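Local coordinates for putative cell wall hydrolase phosphatase-associated protein (PDB 7CFL) that probably cuts peptide bonds in bacterial cell-wall peptidoglycan as a cysteine-type endopeptidase, this chain being the NlpC/P60 catalytic domain of an autolysin, at residues A[82-87]-A[129-134]; A[104-109]-A[120-125]; A[15-20]-A[50-55]; A[42-47]-A[97-102]; A[27-32]-A[113-118]. All coordinates share one frame; numbering follows the deposited sequence.

Interaction 1. Residues A[82-87]-A[129-134]; sequences VFFDTQ and SRYVNA
Backbone bonds tie F83 to V132 and N133 across two antiparallel strands. V132 N gives to F83 O (2.8 Å) and F83 N to N133 O (2.9 Å); farther on, D85 N reaches R130 O at 2.9 Å. V82 pairs with A134 but F84 with Y131, so two steps on one strand match three on the other.

The aromatic contact lies on the face shared by V82, F84, Y131 and A134. Y131 turns its edge toward the face of F84 in an offset edge-to-face pair, centroids 6.0 Å apart and planes at 89°, while V82 CG1 sits at the Y131 ring's edge. On the other face N133 OD1 comes within 3.1 Å of F83 CD2 and takes a hydrogen bond from S65 OG.

The side-chain bonds across the contact belong to R130. A bend at chi3 (63°) turns the guanidinium onto D85 O, which receives NE at 2.9 Å and, weakly, NH2. The carbonyl oxygen comes in at the guanidinium's edge, tilted 29° from its plane, and Y126 adds a cation-pi contact. R130 thus grips a backbone carbonyl, while the D85 carboxylate, OD2 4.7 Å from NE, probably adds only a through-space attraction.

Interaction 2. Residues A[104-109]-A[120-125]; sequences GDMIHA and SNINSS
M106 and S120 form the tight part of this hairpin. Their backbones bond both ways, M106 N to S120 O at 2.7 Å and S120 N to M106 O at 3.0 Å, and I122 N extends the pairing to G104 O (2.7 Å). With CG between the backbone N and the carbonyl carbon (chi1 57°) and the chain extended beyond it, M106 lays its CE over the centre of the H108 ring, 3.9 Å above the plane, while its SD touches I122 CG2. The ring's edge is used as well: H108 NE2 and S120 OG share a hydrogen bond of 2.8 Å, and ND1 pairs with H96 NE2.

The other face is looser and nearer solvent. N121 ND2 reaches D105 OD1 at 3.1 Å, but from above the carboxylate plane, 50° out of it, and it also bonds N103 O. N121 OD1 accepts from N123 N, an Asx turn inside the type I turn that leads to the N-cap residue S124.

Strand 118-121 is the outermost on this side of the sheet. Inward from it, M106 packs on V82 and F84 of strand 81-84, while Y127 of helix 125-128 touches both M106 and S120.

Interaction 3. Residues A[15-20]-A[50-55]; sequences DSVISF and KKSVGV
Helix-to-helix packing between helix 13-22 and the C-terminal part of helix 41-53 brings S16, V17 and F20 against K51, S52 and V53. S52 is the middle of it: its CB lies 4.0 Å from F20 CB and 3.7 Å from S16 OG. Its hydroxyl, set between the backbone N and the carbonyl carbon (chi1 58°), bonds back to V48 O and rests 3.6 Å from V17 CG2, so the hydroxyl is paired within its own helix while its flank packs against a valine methyl.

V17 and V53 cross at about a right angle and meet through their CG2 methyls, 4.0 Å apart. V53 puts its other branch, CG1, on the side of S16, 3.7 Å from OG. At the other end the far side of the F20 ring reaches K51, whose CB stands 3.8 Å from CE2; beyond that carbon the bent lysine chain leads away.

G54, with positive phi, then takes the chain out of the helix. On its inner side buried V17 also packs on V48, M49 and I99 of the sheet, and L138 touches both V17 and V53. Two helices packed together on one face of an antiparallel sheet are what the papain-like NlpC/P60 fold has here.

Interaction 4. Residues A[42-47]-A[97-102]; sequences SGFTQY and VGIYIG
The F44 ring meets I99 with its far side: CE2 comes to 4.2 Å from I99 CD1, the two side chains crossing at about a right angle. The ring reaches the sheet because CG stands anti to the backbone N (chi1 177°), and around it close L24, A21, I107, A109 and V117. The Y100 ring stays on the strand, clear of the helix, with G102 N over one face where a classic beta bulge opposite D105 distorts the strand.

On the helix side T45 carries most of the contact. It meets V97 tip to tip, its OG1 3.7 Å from V97 CG1 and its CG2 3.9 Å from V97 CG2. T45 and I99 run antiparallel past one another, with T45 CG2 3.7 Å from I99 CG1. V97 CG1 also rests against the helix backbone, 3.7 Å from S42 CA. The short segments run at 40° to each other, their axes 7.8 Å apart at closest approach.

No hydrogen bond crosses this buried contact. The polar atoms are met from beside it: Q64 bonds both T45 OG1 and S42 O through its amide, and S42 OG is hydrogen-bonded to a bound citrate, probably from the crystallisation liquor. In NlpC/P60 enzymes the catalytic cysteine starts such a helix. Mostly apolar branches set the helix on the sheet by van der Waals packing, and the polar atoms T45 OG1 and S42 O turn to Q64 and not to the strand.

Interaction 5. Residues A[27-32]-A[113-118]; sequences KPYVWG and SSKKVT
K27 and V117 make the more regular of two backbone bonds here: V117 N gives to K27 O at 2.9 Å, with the donor in the carbonyl plane. The other, Y29 N to K115 O at 3.0 Å, is nearly straight at the hydrogen (173°), yet the donor stands above the carbonyl plane, 62° out of it. Between them P28 and K116 form a single bridge, their CA atoms 4.2 Å apart, and K116 CA comes within 3.1 Å of K27 O as a C-H...O contact.

Side chains add a thinner layer. K115 bends its chain at chi2 and chi4 to bring NZ to 3.6 Å from Y29 CD1, approaching the ring obliquely. Y29 CB lies 3.7 Å from K115 O; CG anti to the backbone N (chi1 -177°) sends the ring on from there, past the K115 side chain. At the inner end V117 CG2 lies 4.3 Å from K27 CB.

Farther out, P28 and V30 bond to the backbone of F39, and G32 N bonds D40 OD2. K116 pairs with S110 on its own side, while V117 also bonds the backbone of G26, just before K27, which lengthens the tie between the two strips. Y29 OH and W31 NE1 hold the bound citrate, probably from the crystallisation liquor, which may mark a pocket here.

At V117 the chain bends sharply; its side chain covers I107 of strand 105-110, before T118 joins strand 118-121 and pairs with H108. The loop between helices 13-22 and 41-53 is thereby tied to the loop between strands 105-110 and 118-121.

Interaction 4 is the core of the set, its centre about 3 Å from the centre of the chain and wholly buried; interactions 1 and 2 are partly buried, and 3 and 5 lie at the surface. Interactions 1, 2 and 4 share one antiparallel sheet, where strand 96-102 runs between 81-84 and 105-110; a probable backbone bond from I107 N to I99 O joins 2 to 4, and one from V82 N to G98 O joins 1 to 4. Interactions 3 and 4 both use helix 41-53, and F20 packs on Y47 between them. Backbone bonding dominates 1, 2 and 5; the two contacts made by helix 41-53, 3 and 4, rest mainly on side-chain packing.

Interaction 1. Residues A[82-87]-A[129-134]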
# COMPACT_ATOMS: atom_id res chain seq x y z
N VAL A 82 -2.34 -4.04 1.56
CA VAL A 82 -2.94 -4.89 0.50
C VAL A 82 -1.92 -5.01 -0.62
O VAL A 82 -1.27 -4.00 -0.93
CB VAL A 82 -4.30 -4.34 0.02
CG1 VAL A 82 -5.39 -4.63 1.04
CG2 VAL A 82 -4.21 -2.87 -0.37
N PHE A 83 -1.72 -6.21 -1.16
CA PHE A 83 -0.62 -6.54 -2.11
C PHE A 83 -1.20 -7.01 -3.46
O PHE A 83 -2.20 -7.73 -3.57
CB PHE A 83 0.32 -7.58 -1.50
CG PHE A 83 0.93 -7.12 -0.21
CD1 PHE A 83 2.01 -6.24 -0.26
CD2 PHE A 83 0.37 -7.39 1.03
CE1 PHE A 83 2.56 -5.73 0.90
CE2 PHE A 83 0.93 -6.88 2.20
CZ PHE A 83 2.02 -6.02 2.12
N PHE A 84 -0.52 -6.67 -4.54
CA PHE A 84 -0.92 -6.97 -5.94
C PHE A 84 0.27 -7.45 -6.75
O PHE A 84 1.42 -7.10 -6.43
CB PHE A 84 -1.57 -5.76 -6.60
CG PHE A 84 -2.66 -5.14 -5.77
CD1 PHE A 84 -3.99 -5.48 -5.96
CD2 PHE A 84 -2.33 -4.29 -4.72
CE1 PHE A 84 -4.97 -4.90 -5.18
CE2 PHE A 84 -3.31 -3.72 -3.94
CZ PHE A 84 -4.62 -4.04 -4.15
N ASP A 85 -0.01 -8.21 -7.80
CA ASP A 85 1.00 -8.64 -8.80
C ASP A 85 0.91 -7.74 -10.05
O ASP A 85 0.11 -6.78 -10.04
CB ASP A 85 0.88 -10.14 -9.07
CG ASP A 85 -0.44 -10.60 -9.66
OD1 ASP A 85 -0.78 -11.79 -9.46
OD2 ASP A 85 -1.12 -9.78 -10.29
N THR A 86 1.71 -8.04 -11.08
CA THR A 86 1.76 -7.32 -12.39
C THR A 86 0.91 -8.11 -13.40
O THR A 86 0.77 -9.34 -13.22
CB THR A 86 3.23 -7.05 -12.76
OG1 THR A 86 3.64 -5.97 -11.92
CG2 THR A 86 3.49 -6.68 -14.20
N GLN A 87 0.36 -7.41 -14.40
CA GLN A 87 -0.80 -7.85 -15.23
C GLN A 87 -0.50 -9.17 -15.97
O GLN A 87 -1.21 -10.16 -15.69
CB GLN A 87 -1.27 -6.78 -16.23
CG GLN A 87 -0.16 -5.98 -16.92
CD GLN A 87 0.01 -4.59 -16.37
OE1 GLN A 87 0.27 -3.64 -17.11
NE2 GLN A 87 -0.11 -4.45 -15.05
N SER A 129 -8.32 -8.39 -10.02
CA SER A 129 -7.70 -9.63 -10.57
C SER A 129 -6.22 -9.78 -10.15
O SER A 129 -5.71 -10.91 -10.17
CB SER A 129 -7.88 -9.70 -12.08
OG SER A 129 -7.09 -8.72 -12.74
N ARG A 130 -5.56 -8.68 -9.77
CA ARG A 130 -4.11 -8.67 -9.40
C ARG A 130 -3.92 -8.83 -7.89
O ARG A 130 -2.76 -9.05 -7.46
CB ARG A 130 -3.48 -7.36 -9.89
CG ARG A 130 -3.49 -7.20 -11.41
CD ARG A 130 -3.26 -5.76 -11.82
NE ARG A 130 -1.94 -5.32 -11.39
CZ ARG A 130 -1.64 -4.13 -10.89
NH1 ARG A 130 -2.56 -3.20 -10.70
NH2 ARG A 130 -0.38 -3.87 -10.55
N TYR A 131 -4.99 -8.77 -7.10
CA TYR A 131 -4.94 -8.92 -5.62
C TYR A 131 -4.25 -10.24 -5.26
O TYR A 131 -4.68 -11.32 -5.78
CB TYR A 131 -6.34 -8.84 -5.01
CG TYR A 131 -6.37 -8.98 -3.52
CD1 TYR A 131 -6.49 -7.86 -2.70
CD2 TYR A 131 -6.31 -10.22 -2.89
CE1 TYR A 131 -6.48 -7.96 -1.33
CE2 TYR A 131 -6.28 -10.33 -1.51
CZ TYR A 131 -6.40 -9.20 -0.73
OH TYR A 131 -6.41 -9.29 0.64
N VAL A 132 -3.27 -10.18 -4.36
CA VAL A 132 -2.51 -11.38 -3.89
C VAL A 132 -2.91 -11.72 -2.46
O VAL A 132 -3.42 -12.86 -2.25
CB VAL A 132 -0.99 -11.23 -4.04
CG1 VAL A 132 -0.25 -12.41 -3.40
CG2 VAL A 132 -0.60 -11.07 -5.50
N ASN A 133 -2.67 -10.83 -1.52
CA ASN A 133 -2.82 -11.07 -0.07
C ASN A 133 -2.85 -9.73 0.67
O ASN A 133 -2.76 -8.64 0.04
CB ASN A 133 -1.73 -12.00 0.48
CG ASN A 133 -0.36 -11.39 0.68
OD1 ASN A 133 -0.04 -10.36 0.09
ND2 ASN A 133 0.45 -12.05 1.48
N ALA A 134 -2.96 -9.82 1.99
CA ALA A 134 -3.03 -8.67 2.88
C ALA A 134 -2.31 -9.01 4.17
O ALA A 134 -2.24 -10.20 4.52
CB ALA A 134 -4.46 -8.29 3.07

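Interaction 2. Residues A[104-109]-A[120-125]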
# COMPACT_ATOMS: atom_id res chain seq x y z
N GLY A 104 -13.38 -0.59 0.09
CA GLY A 104 -12.54 -1.02 -1.05
C GLY A 104 -11.40 -0.07 -1.37
O GLY A 104 -10.54 -0.48 -2.15
N ASP A 105 -11.40 1.12 -0.78
CA ASP A 105 -10.42 2.19 -1.11
C ASP A 105 -9.06 1.84 -0.49
O ASP A 105 -9.01 1.36 0.66
CB ASP A 105 -10.94 3.54 -0.64
CG ASP A 105 -11.96 4.17 -1.57
OD1 ASP A 105 -12.05 3.75 -2.74
OD2 ASP A 105 -12.68 5.06 -1.12
N MET A 106 -7.97 2.10 -1.21
CA MET A 106 -6.63 2.11 -0.61
C MET A 106 -5.93 3.41 -1.01
O MET A 106 -6.24 3.95 -2.09
CB MET A 106 -5.76 0.94 -1.09
CG MET A 106 -5.58 0.88 -2.61
SD MET A 106 -4.46 -0.42 -3.08
CE MET A 106 -4.51 -0.32 -4.85
N ILE A 107 -5.05 3.84 -0.15
CA ILE A 107 -4.11 4.94 -0.51
C ILE A 107 -2.78 4.31 -0.92
O ILE A 107 -2.31 3.41 -0.23
CB ILE A 107 -4.00 5.99 0.60
CG1 ILE A 107 -3.14 7.21 0.15
CG2 ILE A 107 -3.43 5.39 1.87
CD1 ILE A 107 -3.41 8.43 1.00
N HIS A 108 -2.12 4.86 -1.95
CA HIS A 108 -0.88 4.24 -2.47
C HIS A 108 -0.13 5.24 -3.34
O HIS A 108 -0.74 6.20 -3.82
CB HIS A 108 -1.15 2.93 -3.24
CG HIS A 108 -2.02 3.06 -4.44
ND1 HIS A 108 -1.76 2.40 -5.63
CD2 HIS A 108 -3.12 3.80 -4.67
CE1 HIS A 108 -2.68 2.70 -6.51
NE2 HIS A 108 -3.53 3.55 -5.95
N ALA A 109 1.10 4.89 -3.61
CA ALA A 109 1.95 5.67 -4.53
C ALA A 109 1.79 4.98 -5.90
O ALA A 109 2.42 3.92 -6.12
CB ALA A 109 3.33 5.62 -4.02
N SER A 120 -7.34 4.63 -4.84
CA SER A 120 -7.89 3.70 -5.84
C SER A 120 -8.67 2.63 -5.08
O SER A 120 -8.46 2.51 -3.85
CB SER A 120 -6.84 3.05 -6.69
OG SER A 120 -5.94 4.00 -7.23
N ASN A 121 -9.56 1.93 -5.79
CA ASN A 121 -10.46 0.90 -5.22
C ASN A 121 -9.95 -0.50 -5.60
O ASN A 121 -9.82 -0.82 -6.78
CB ASN A 121 -11.90 1.18 -5.64
CG ASN A 121 -12.86 0.48 -4.71
OD1 ASN A 121 -13.00 -0.73 -4.80
ND2 ASN A 121 -13.42 1.22 -3.76
N ILE A 122 -9.69 -1.34 -4.61
CA ILE A 122 -9.17 -2.72 -4.85
C ILE A 122 -10.23 -3.57 -5.59
O ILE A 122 -9.84 -4.62 -6.12
CB ILE A 122 -8.70 -3.35 -3.52
CG1 ILE A 122 -9.86 -3.84 -2.65
CG2 ILE A 122 -7.77 -2.39 -2.77
CD1 ILE A 122 -9.43 -4.47 -1.36
N ASN A 123 -11.50 -3.13 -5.67
CA ASN A 123 -12.60 -3.88 -6.33
C ASN A 123 -12.74 -3.44 -7.79
O ASN A 123 -13.51 -4.11 -8.53
CB ASN A 123 -13.93 -3.74 -5.59
CG ASN A 123 -13.85 -4.23 -4.16
OD1 ASN A 123 -13.41 -5.35 -3.92
ND2 ASN A 123 -14.30 -3.41 -3.22
N SER A 124 -12.04 -2.39 -8.21
CA SER A 124 -12.02 -1.94 -9.62
C SER A 124 -11.48 -3.08 -10.48
O SER A 124 -10.69 -3.90 -9.96
CB SER A 124 -11.19 -0.70 -9.78
OG SER A 124 -9.82 -1.05 -9.72
N SER A 125 -11.90 -3.15 -11.74
CA SER A 125 -11.51 -4.22 -12.69
C SER A 125 -9.98 -4.36 -12.70
O SER A 125 -9.50 -5.51 -12.66
CB SER A 125 -12.07 -4.00 -14.07
OG SER A 125 -11.57 -2.80 -14.65

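Interaction 3. Residues A[15-20]-A[50-55]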
# COMPACT_ATOMS: atom_id res chain seq x y z
N ASP A 15 -6.28 5.13 12.53
CA ASP A 15 -6.71 6.53 12.28
C ASP A 15 -5.46 7.38 12.03
O ASP A 15 -5.50 8.21 11.09
CB ASP A 15 -7.53 7.15 13.41
CG ASP A 15 -8.82 6.42 13.74
OD1 ASP A 15 -9.27 5.62 12.93
OD2 ASP A 15 -9.34 6.65 14.85
N SER A 16 -4.39 7.18 12.82
CA SER A 16 -3.09 7.92 12.67
C SER A 16 -2.46 7.58 11.31
O SER A 16 -2.04 8.52 10.57
CB SER A 16 -2.15 7.63 13.81
OG SER A 16 -0.90 8.30 13.64
N VAL A 17 -2.36 6.29 10.99
CA VAL A 17 -1.80 5.80 9.69
C VAL A 17 -2.55 6.49 8.56
O VAL A 17 -1.91 7.04 7.65
CB VAL A 17 -1.91 4.26 9.56
CG1 VAL A 17 -1.60 3.80 8.14
CG2 VAL A 17 -0.99 3.57 10.56
N ILE A 18 -3.88 6.40 8.54
CA ILE A 18 -4.68 6.88 7.38
C ILE A 18 -4.59 8.42 7.32
O ILE A 18 -4.33 8.94 6.21
CB ILE A 18 -6.10 6.31 7.42
CG1 ILE A 18 -6.02 4.78 7.26
CG2 ILE A 18 -6.98 6.98 6.37
CD1 ILE A 18 -7.34 4.09 7.36
N SER A 19 -4.77 9.13 8.43
CA SER A 19 -4.76 10.62 8.39
C SER A 19 -3.37 11.13 7.99
O SER A 19 -3.32 12.08 7.22
CB SER A 19 -5.25 11.24 9.66
OG SER A 19 -4.51 10.77 10.77
N PHE A 20 -2.29 10.50 8.46
CA PHE A 20 -0.92 10.92 8.04
C PHE A 20 -0.75 10.66 6.54
O PHE A 20 -0.25 11.51 5.81
CB PHE A 20 0.15 10.14 8.80
CG PHE A 20 1.52 10.57 8.38
CD1 PHE A 20 1.95 11.86 8.61
CD2 PHE A 20 2.32 9.72 7.61
CE1 PHE A 20 3.21 12.25 8.17
CE2 PHE A 20 3.56 10.13 7.16
CZ PHE A 20 4.01 11.39 7.45
N LYS A 50 6.29 4.10 9.60
CA LYS A 50 7.38 4.54 10.50
C LYS A 50 7.01 5.89 11.16
O LYS A 50 7.25 6.04 12.36
CB LYS A 50 8.70 4.63 9.72
CG LYS A 50 9.89 5.20 10.50
CD LYS A 50 11.15 5.32 9.66
CE LYS A 50 11.14 6.50 8.70
NZ LYS A 50 12.43 6.64 7.98
N LYS A 51 6.44 6.82 10.39
CA LYS A 51 6.27 8.24 10.81
C LYS A 51 4.98 8.41 11.61
O LYS A 51 4.96 9.26 12.53
CB LYS A 51 6.26 9.18 9.60
CG LYS A 51 7.64 9.40 9.00
CD LYS A 51 8.52 10.41 9.74
CE LYS A 51 9.23 11.37 8.81
NZ LYS A 51 10.16 12.27 9.53
N SER A 52 3.94 7.65 11.30
CA SER A 52 2.63 7.82 11.96
C SER A 52 2.71 7.22 13.37
O SER A 52 2.49 7.96 14.36
CB SER A 52 1.53 7.22 11.13
OG SER A 52 1.76 5.86 10.89
N VAL A 53 3.08 5.95 13.46
CA VAL A 53 2.94 5.11 14.68
C VAL A 53 4.23 4.36 15.02
O VAL A 53 4.23 3.65 16.02
CB VAL A 53 1.74 4.14 14.53
CG1 VAL A 53 0.43 4.91 14.46
CG2 VAL A 53 1.87 3.21 13.33
N GLY A 54 5.33 4.54 14.27
CA GLY A 54 6.64 3.95 14.63
C GLY A 54 6.65 2.43 14.44
O GLY A 54 7.36 1.73 15.17
N VAL A 55 5.93 1.95 13.44
CA VAL A 55 5.94 0.52 13.04
C VAL A 55 6.92 0.39 11.89
O VAL A 55 6.77 1.17 10.89
CB VAL A 55 4.53 0.07 12.66
CG1 VAL A 55 4.56 -1.17 11.80
CG2 VAL A 55 3.68 -0.10 13.91

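Interaction 4. Residues A[42-47]-A[97-102]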
# COMPACT_ATOMS: atom_id res chain seq x y z
N SER A 42 6.09 0.81 -2.07
CA SER A 42 6.58 0.22 -0.81
C SER A 42 7.33 1.27 0.02
O SER A 42 7.31 1.20 1.24
CB SER A 42 7.46 -0.97 -1.12
OG SER A 42 8.51 -0.57 -1.98
N GLY A 43 7.97 2.24 -0.62
CA GLY A 43 8.62 3.33 0.14
C GLY A 43 7.58 4.18 0.86
O GLY A 43 7.86 4.64 1.98
N PHE A 44 6.41 4.34 0.23
CA PHE A 44 5.26 5.07 0.78
C PHE A 44 4.74 4.34 2.00
O PHE A 44 4.57 4.93 3.08
CB PHE A 44 4.15 5.18 -0.26
CG PHE A 44 2.90 5.86 0.24
CD1 PHE A 44 2.89 7.21 0.56
CD2 PHE A 44 1.73 5.13 0.40
CE1 PHE A 44 1.73 7.82 1.01
CE2 PHE A 44 0.58 5.74 0.85
CZ PHE A 44 0.57 7.09 1.15
N THR A 45 4.43 3.06 1.84
CA THR A 45 3.91 2.30 3.01
C THR A 45 4.95 2.26 4.14
O THR A 45 4.56 2.53 5.28
CB THR A 45 3.41 0.92 2.61
OG1 THR A 45 4.45 0.15 2.01
CG2 THR A 45 2.24 1.02 1.67
N GLN A 46 6.23 1.98 3.84
CA GLN A 46 7.27 2.03 4.90
C GLN A 46 7.24 3.38 5.61
O GLN A 46 7.33 3.41 6.84
CB GLN A 46 8.66 1.69 4.35
CG GLN A 46 9.64 1.30 5.44
CD GLN A 46 11.03 1.15 4.90
OE1 GLN A 46 11.58 2.10 4.31
NE2 GLN A 46 11.65 0.02 5.17
N TYR A 47 7.34 4.49 4.86
CA TYR A 47 7.45 5.84 5.44
C TYR A 47 6.23 6.17 6.31
O TYR A 47 6.35 6.67 7.47
CB TYR A 47 7.61 6.85 4.31
CG TYR A 47 7.72 8.28 4.78
CD1 TYR A 47 8.93 8.80 5.23
CD2 TYR A 47 6.63 9.12 4.72
CE1 TYR A 47 9.02 10.13 5.64
CE2 TYR A 47 6.70 10.44 5.12
CZ TYR A 47 7.91 10.95 5.57
OH TYR A 47 7.96 12.26 5.93
N VAL A 97 1.78 -2.42 -3.49
CA VAL A 97 1.21 -2.40 -2.12
C VAL A 97 0.51 -1.06 -1.93
O VAL A 97 1.05 -0.01 -2.38
CB VAL A 97 2.29 -2.63 -1.04
CG1 VAL A 97 3.42 -1.59 -1.08
CG2 VAL A 97 1.72 -2.65 0.36
N GLY A 98 -0.57 -1.08 -1.19
CA GLY A 98 -1.34 0.08 -0.74
C GLY A 98 -1.78 -0.12 0.69
O GLY A 98 -1.61 -1.25 1.22
N ILE A 99 -2.29 0.93 1.30
CA ILE A 99 -2.82 0.92 2.69
C ILE A 99 -4.33 0.94 2.57
O ILE A 99 -4.88 1.86 1.98
CB ILE A 99 -2.31 2.10 3.55
CG1 ILE A 99 -0.78 2.12 3.60
CG2 ILE A 99 -2.94 2.09 4.93
CD1 ILE A 99 -0.20 3.38 4.22
N TYR A 100 -4.97 -0.11 3.05
CA TYR A 100 -6.45 -0.15 3.03
C TYR A 100 -7.05 0.94 3.94
O TYR A 100 -6.61 1.11 5.12
CB TYR A 100 -6.88 -1.56 3.39
CG TYR A 100 -8.36 -1.78 3.15
CD1 TYR A 100 -8.83 -1.94 1.86
CD2 TYR A 100 -9.28 -1.75 4.19
CE1 TYR A 100 -10.18 -2.19 1.60
CE2 TYR A 100 -10.64 -1.95 3.94
CZ TYR A 100 -11.09 -2.13 2.64
OH TYR A 100 -12.42 -2.30 2.37
N ILE A 101 -8.09 1.61 3.43
CA ILE A 101 -8.81 2.68 4.19
C ILE A 101 -10.22 2.20 4.49
O ILE A 101 -10.61 2.18 5.69
CB ILE A 101 -8.64 4.08 3.54
CG1 ILE A 101 -9.17 4.26 2.12
CG2 ILE A 101 -7.15 4.41 3.56
CD1 ILE A 101 -8.67 5.54 1.44
N GLY A 102 -10.92 1.70 3.50
CA GLY A 102 -12.25 1.11 3.75
C GLY A 102 -13.13 1.31 2.55
O GLY A 102 -12.75 2.14 1.69

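Interaction 5. Residues A[27-32]-A[113-118]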
# COMPACT_ATOMS: atom_id res chain seq x y z
N LYS A 27 1.69 13.68 -3.80
CA LYS A 27 3.18 13.70 -3.78
C LYS A 27 3.66 12.76 -4.88
O LYS A 27 3.04 11.73 -5.11
CB LYS A 27 3.74 13.36 -2.40
CG LYS A 27 3.41 14.40 -1.33
CD LYS A 27 4.42 14.51 -0.24
CE LYS A 27 5.28 15.74 -0.39
NZ LYS A 27 4.54 16.96 0.01
N PRO A 28 4.71 13.11 -5.64
CA PRO A 28 5.05 12.37 -6.86
C PRO A 28 5.62 10.96 -6.64
O PRO A 28 6.30 10.73 -5.63
CB PRO A 28 6.12 13.26 -7.52
CG PRO A 28 6.76 13.94 -6.35
CD PRO A 28 5.61 14.26 -5.43
N TYR A 29 5.37 10.06 -7.60
CA TYR A 29 5.98 8.71 -7.69
C TYR A 29 7.39 8.86 -8.29
O TYR A 29 7.54 9.45 -9.39
CB TYR A 29 5.18 7.74 -8.57
CG TYR A 29 5.76 6.35 -8.61
CD1 TYR A 29 6.79 6.02 -9.47
CD2 TYR A 29 5.28 5.34 -7.78
CE1 TYR A 29 7.36 4.76 -9.47
CE2 TYR A 29 5.82 4.06 -7.79
CZ TYR A 29 6.85 3.76 -8.66
OH TYR A 29 7.39 2.51 -8.69
N VAL A 30 8.38 8.33 -7.57
CA VAL A 30 9.78 8.16 -8.03
C VAL A 30 10.24 6.78 -7.57
O VAL A 30 10.34 6.58 -6.36
CB VAL A 30 10.67 9.30 -7.50
CG1 VAL A 30 12.14 9.03 -7.76
CG2 VAL A 30 10.26 10.67 -8.06
N TRP A 31 10.52 5.87 -8.52
CA TRP A 31 11.09 4.54 -8.20
C TRP A 31 12.31 4.67 -7.27
O TRP A 31 13.21 5.52 -7.56
CB TRP A 31 11.40 3.69 -9.44
CG TRP A 31 11.55 2.25 -9.07
CD1 TRP A 31 10.56 1.31 -9.02
CD2 TRP A 31 12.72 1.63 -8.52
NE1 TRP A 31 11.07 0.13 -8.56
CE2 TRP A 31 12.38 0.30 -8.21
CE3 TRP A 31 14.03 2.06 -8.26
CZ2 TRP A 31 13.31 -0.61 -7.70
CZ3 TRP A 31 14.94 1.17 -7.74
CH2 TRP A 31 14.58 -0.14 -7.46
N GLY A 32 12.31 3.90 -6.18
CA GLY A 32 13.40 3.83 -5.19
C GLY A 32 13.27 4.85 -4.07
O GLY A 32 14.07 4.71 -3.10
N SER A 113 -1.14 6.07 -14.47
CA SER A 113 -1.18 7.36 -15.21
C SER A 113 -0.93 8.55 -14.27
O SER A 113 -0.32 9.53 -14.74
CB SER A 113 -2.48 7.53 -15.97
OG SER A 113 -3.60 7.43 -15.09
N SER A 114 -1.34 8.47 -12.99
CA SER A 114 -1.34 9.63 -12.06
C SER A 114 0.06 9.90 -11.47
O SER A 114 0.32 11.08 -11.10
CB SER A 114 -2.39 9.50 -10.99
OG SER A 114 -3.67 9.67 -11.57
N LYS A 115 0.91 8.88 -11.39
CA LYS A 115 2.33 9.00 -10.94
C LYS A 115 2.40 9.85 -9.66
O LYS A 115 3.25 10.77 -9.56
CB LYS A 115 3.18 9.58 -12.08
CG LYS A 115 3.47 8.58 -13.19
CD LYS A 115 4.11 7.32 -12.65
CE LYS A 115 4.98 6.59 -13.65
NZ LYS A 115 6.30 6.29 -13.06
N LYS A 116 1.52 9.60 -8.72
CA LYS A 116 1.46 10.36 -7.45
C LYS A 116 0.71 9.51 -6.42
O LYS A 116 -0.04 8.62 -6.83
CB LYS A 116 0.76 11.70 -7.66
CG LYS A 116 -0.69 11.61 -8.10
CD LYS A 116 -1.37 12.93 -8.46
CE LYS A 116 -0.52 13.88 -9.27
NZ LYS A 116 -1.32 14.97 -9.86
N VAL A 117 0.89 9.84 -5.15
CA VAL A 117 0.07 9.28 -4.03
C VAL A 117 -1.39 9.64 -4.32
O VAL A 117 -1.74 10.86 -4.50
CB VAL A 117 0.52 9.81 -2.66
CG1 VAL A 117 -0.38 9.31 -1.55
CG2 VAL A 117 1.97 9.48 -2.37
N THR A 118 -2.24 8.62 -4.36
CA THR A 118 -3.64 8.78 -4.80
C THR A 118 -4.44 7.69 -4.09
O THR A 118 -3.84 6.85 -3.38
CB THR A 118 -3.80 8.67 -6.32
OG1 THR A 118 -5.13 9.09 -6.65
CG2 THR A 118 -3.58 7.28 -6.88